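Local coordinates for lipopolysaccharide export system protein LptC (Vibrio cholerae, PDB 6MJP) that probably takes part in lipopolysaccharide export, passing the glycolipid from the inner membrane toward the periplasmic protein LptA, at residues N46-S51 with V61-H66. Residues are numbered along the deposited sequence; the frame is centred on the assembly and turned at random.
Sequences NLENIS and VITSIH
Leu47 and Ser64 bond to each other through the backbone N and O of each residue: Leu47 N reaches Ser64 O at 2.8 Å, and Ser64 N returns to Leu47 O at 2.9 Å. Asn49 and Ile62 form the second such hydrogen-bonded pair, and its Ile62 N to Asn49 O bond is the straightest of the set, 174° at the hydrogen. Between them stands the non-hydrogen-bonded pair Glu48 and Thr63, where Thr63 CA brings its hydrogen toward Leu47 O. The Glu48 side chain, with CG anti to the backbone N (chi1 177°), slants across Thr63 and Val61 on the face they share with Ile50, Glu48 CG lying 3.5 Å from Thr63 OG1 and 3.8 Å from Val61 CG1. The other methyl of Val61 runs alongside Ile50, Val61 CG2 lying 3.8 Å from Ile50 CG2. Leu47, Asn49, Ile62 and Ser64 occupy the other face, which packs toward Phe78 and Leu67 of the second sheet. Where both strands turn a corner, Asn46 N bonds to Ile65 O at 3.0 Å from above the carbonyl plane, beside the classic beta bulge that Ile65 and His66 form opposite Lys79. This antiparallel hairpin begins one sheet of the LptC fold, and Leu47 to Ser51 pair with an antiparallel strand of the neighbouring permease chain. Main-chain pairing therefore holds both edges of strand 47-51, as would suit a continuous path for lipopolysaccharide.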
ATOM      1  N   ASN C  46      17.760 -42.679 -35.170  1.00148.91           N
ATOM      2  CA  ASN C  46      16.795 -43.169 -36.156  1.00144.86           C
ATOM      3  C   ASN C  46      16.426 -42.065 -37.152  1.00145.38           C
ATOM      4  O   ASN C  46      15.280 -41.619 -37.242  1.00144.22           O
ATOM      5  CB  ASN C  46      15.547 -43.739 -35.470  1.00143.18           C
ATOM      6  CG  ASN C  46      14.561 -44.327 -36.454  1.00143.10           C
ATOM      7  OD1 ASN C  46      14.927 -44.687 -37.570  1.00146.35           O
ATOM      8  ND2 ASN C  46      13.297 -44.411 -36.053  1.00141.94           N
ATOM      9  N   LEU C  47      17.428 -41.631 -37.915  1.00145.36           N
ATOM     10  CA  LEU C  47      17.276 -40.504 -38.825  1.00139.52           C
ATOM     11  C   LEU C  47      17.235 -40.952 -40.279  1.00141.45           C
ATOM     12  O   LEU C  47      17.891 -41.920 -40.679  1.00142.49           O
ATOM     13  CB  LEU C  47      18.408 -39.492 -38.656  1.00135.35           C
ATOM     14  CG  LEU C  47      18.519 -38.820 -37.301  1.00139.82           C
ATOM     15  CD1 LEU C  47      19.211 -37.482 -37.459  1.00139.29           C
ATOM     16  CD2 LEU C  47      17.144 -38.644 -36.694  1.00146.50           C
ATOM     17  N   GLU C  48      16.463 -40.215 -41.068  1.00136.75           N
ATOM     18  CA  GLU C  48      16.425 -40.368 -42.512  1.00131.38           C
ATOM     19  C   GLU C  48      16.573 -38.969 -43.081  1.00136.93           C
ATOM     20  O   GLU C  48      15.613 -38.195 -43.078  1.00142.45           O
ATOM     21  CB  GLU C  48      15.126 -41.025 -42.968  1.00128.62           C
ATOM     22  CG  GLU C  48      15.003 -41.151 -44.469  1.00130.98           C
ATOM     23  CD  GLU C  48      13.567 -41.237 -44.924  1.00134.82           C
ATOM     24  OE1 GLU C  48      12.681 -40.736 -44.200  1.00138.22           O
ATOM     25  OE2 GLU C  48      13.320 -41.810 -46.005  1.00135.68           O
ATOM     26  N   ASN C  49      17.784 -38.618 -43.513  1.00136.38           N
ATOM     27  CA  ASN C  49      18.055 -37.298 -44.067  1.00130.91           C
ATOM     28  C   ASN C  49      18.168 -37.417 -45.581  1.00122.68           C
ATOM     29  O   ASN C  49      19.050 -38.112 -46.099  1.00118.24           O
ATOM     30  CB  ASN C  49      19.304 -36.653 -43.455  1.00128.87           C
ATOM     31  CG  ASN C  49      20.511 -37.559 -43.472  1.00139.29           C
ATOM     32  OD1 ASN C  49      20.724 -38.354 -42.555  1.00143.61           O
ATOM     33  ND2 ASN C  49      21.326 -37.428 -44.506  1.00145.63           N
ATOM     34  N   ILE C  50      17.263 -36.736 -46.272  1.00119.19           N
ATOM     35  CA  ILE C  50      17.148 -36.753 -47.724  1.00119.15           C
ATOM     36  C   ILE C  50      17.773 -35.479 -48.267  1.00124.89           C
ATOM     37  O   ILE C  50      17.479 -34.385 -47.772  1.00130.18           O
ATOM     38  CB  ILE C  50      15.675 -36.834 -48.147  1.00120.08           C
ATOM     39  CG1 ILE C  50      14.959 -37.938 -47.370  1.00124.90           C
ATOM     40  CG2 ILE C  50      15.563 -36.988 -49.651  1.00121.61           C
ATOM     41  CD1 ILE C  50      13.497 -38.034 -47.684  1.00131.48           C
ATOM     42  N   SER C  51      18.603 -35.603 -49.299  1.00129.37           N
ATOM     43  CA  SER C  51      19.298 -34.454 -49.863  1.00130.62           C
ATOM     44  C   SER C  51      18.943 -34.263 -51.331  1.00128.93           C
ATOM     45  O   SER C  51      18.877 -35.230 -52.093  1.00132.69           O
ATOM     46  CB  SER C  51      20.796 -34.606 -49.722  1.00132.10           C
ATOM     47  OG  SER C  51      21.479 -33.801 -50.662  1.00136.22           O
ATOM     48  N   VAL C  61      19.604 -40.391 -50.210  1.00128.29           N
ATOM     49  CA  VAL C  61      18.977 -40.566 -48.904  1.00125.40           C
ATOM     50  C   VAL C  61      19.963 -41.300 -48.009  1.00128.72           C
ATOM     51  O   VAL C  61      20.545 -42.309 -48.420  1.00133.42           O
ATOM     52  CB  VAL C  61      17.649 -41.346 -48.997  1.00122.01           C
ATOM     53  CG1 VAL C  61      17.091 -41.640 -47.606  1.00123.77           C
ATOM     54  CG2 VAL C  61      16.627 -40.590 -49.843  1.00120.64           C
ATOM     55  N   ILE C  62      20.165 -40.790 -46.796  1.00130.42           N
ATOM     56  CA  ILE C  62      21.000 -41.443 -45.794  1.00131.36           C
ATOM     57  C   ILE C  62      20.111 -41.764 -44.605  1.00134.75           C
ATOM     58  O   ILE C  62      19.665 -40.854 -43.893  1.00136.11           O
ATOM     59  CB  ILE C  62      22.190 -40.579 -45.360  1.00122.97           C
ATOM     60  CG1 ILE C  62      22.956 -40.056 -46.574  1.00116.54           C
ATOM     61  CG2 ILE C  62      23.110 -41.397 -44.483  1.00123.27           C
ATOM     62  CD1 ILE C  62      24.208 -39.294 -46.213  1.00116.10           C
ATOM     63  N   THR C  63      19.858 -43.052 -44.385  1.00133.40           N
ATOM     64  CA  THR C  63      19.099 -43.526 -43.235  1.00135.66           C
ATOM     65  C   THR C  63      20.084 -44.153 -42.254  1.00141.76           C
ATOM     66  O   THR C  63      20.696 -45.183 -42.555  1.00147.36           O
ATOM     67  CB  THR C  63      18.023 -44.520 -43.661  1.00135.22           C
ATOM     68  OG1 THR C  63      17.194 -43.924 -44.669  1.00131.43           O
ATOM     69  CG2 THR C  63      17.160 -44.905 -42.477  1.00143.99           C
ATOM     70  N   SER C  64      20.236 -43.527 -41.087  1.00140.24           N
ATOM     71  CA  SER C  64      21.165 -43.973 -40.059  1.00139.81           C
ATOM     72  C   SER C  64      20.432 -44.122 -38.735  1.00141.43           C
ATOM     73  O   SER C  64      19.313 -43.632 -38.557  1.00141.91           O
ATOM     74  CB  SER C  64      22.339 -42.995 -39.905  1.00138.98           C
ATOM     75  OG  SER C  64      21.888 -41.710 -39.508  1.00138.17           O
ATOM     76  N   ILE C  65      21.081 -44.817 -37.794  1.00143.59           N
ATOM     77  CA  ILE C  65      20.537 -44.957 -36.447  1.00148.72           C
ATOM     78  C   ILE C  65      21.033 -43.863 -35.517  1.00158.38           C
ATOM     79  O   ILE C  65      20.484 -43.697 -34.415  1.00160.58           O
ATOM     80  CB  ILE C  65      20.873 -46.333 -35.835  1.00148.47           C
ATOM     81  CG1 ILE C  65      22.357 -46.418 -35.474  1.00148.10           C
ATOM     82  CG2 ILE C  65      20.500 -47.452 -36.795  1.00154.97           C
ATOM     83  CD1 ILE C  65      22.716 -47.652 -34.675  1.00153.06           C
ATOM     84  N   HIS C  66      22.046 -43.105 -35.925  1.00158.95           N
ATOM     85  CA  HIS C  66      22.619 -42.074 -35.077  1.00154.71           C
ATOM     86  C   HIS C  66      23.327 -41.060 -35.960  1.00152.88           C
ATOM     87  O   HIS C  66      24.042 -41.434 -36.896  1.00154.88           O
ATOM     88  CB  HIS C  66      23.588 -42.678 -34.059  1.00159.15           C
ATOM     89  CG  HIS C  66      24.101 -41.692 -33.063  1.00169.25           C
ATOM     90  ND1 HIS C  66      23.268 -41.002 -32.210  1.00173.19           N
ATOM     91  CD2 HIS C  66      25.357 -41.270 -32.790  1.00173.42           C
ATOM     92  CE1 HIS C  66      23.990 -40.198 -31.449  1.00173.98           C
ATOM     93  NE2 HIS C  66      25.261 -40.342 -31.781  1.00174.46           N
TER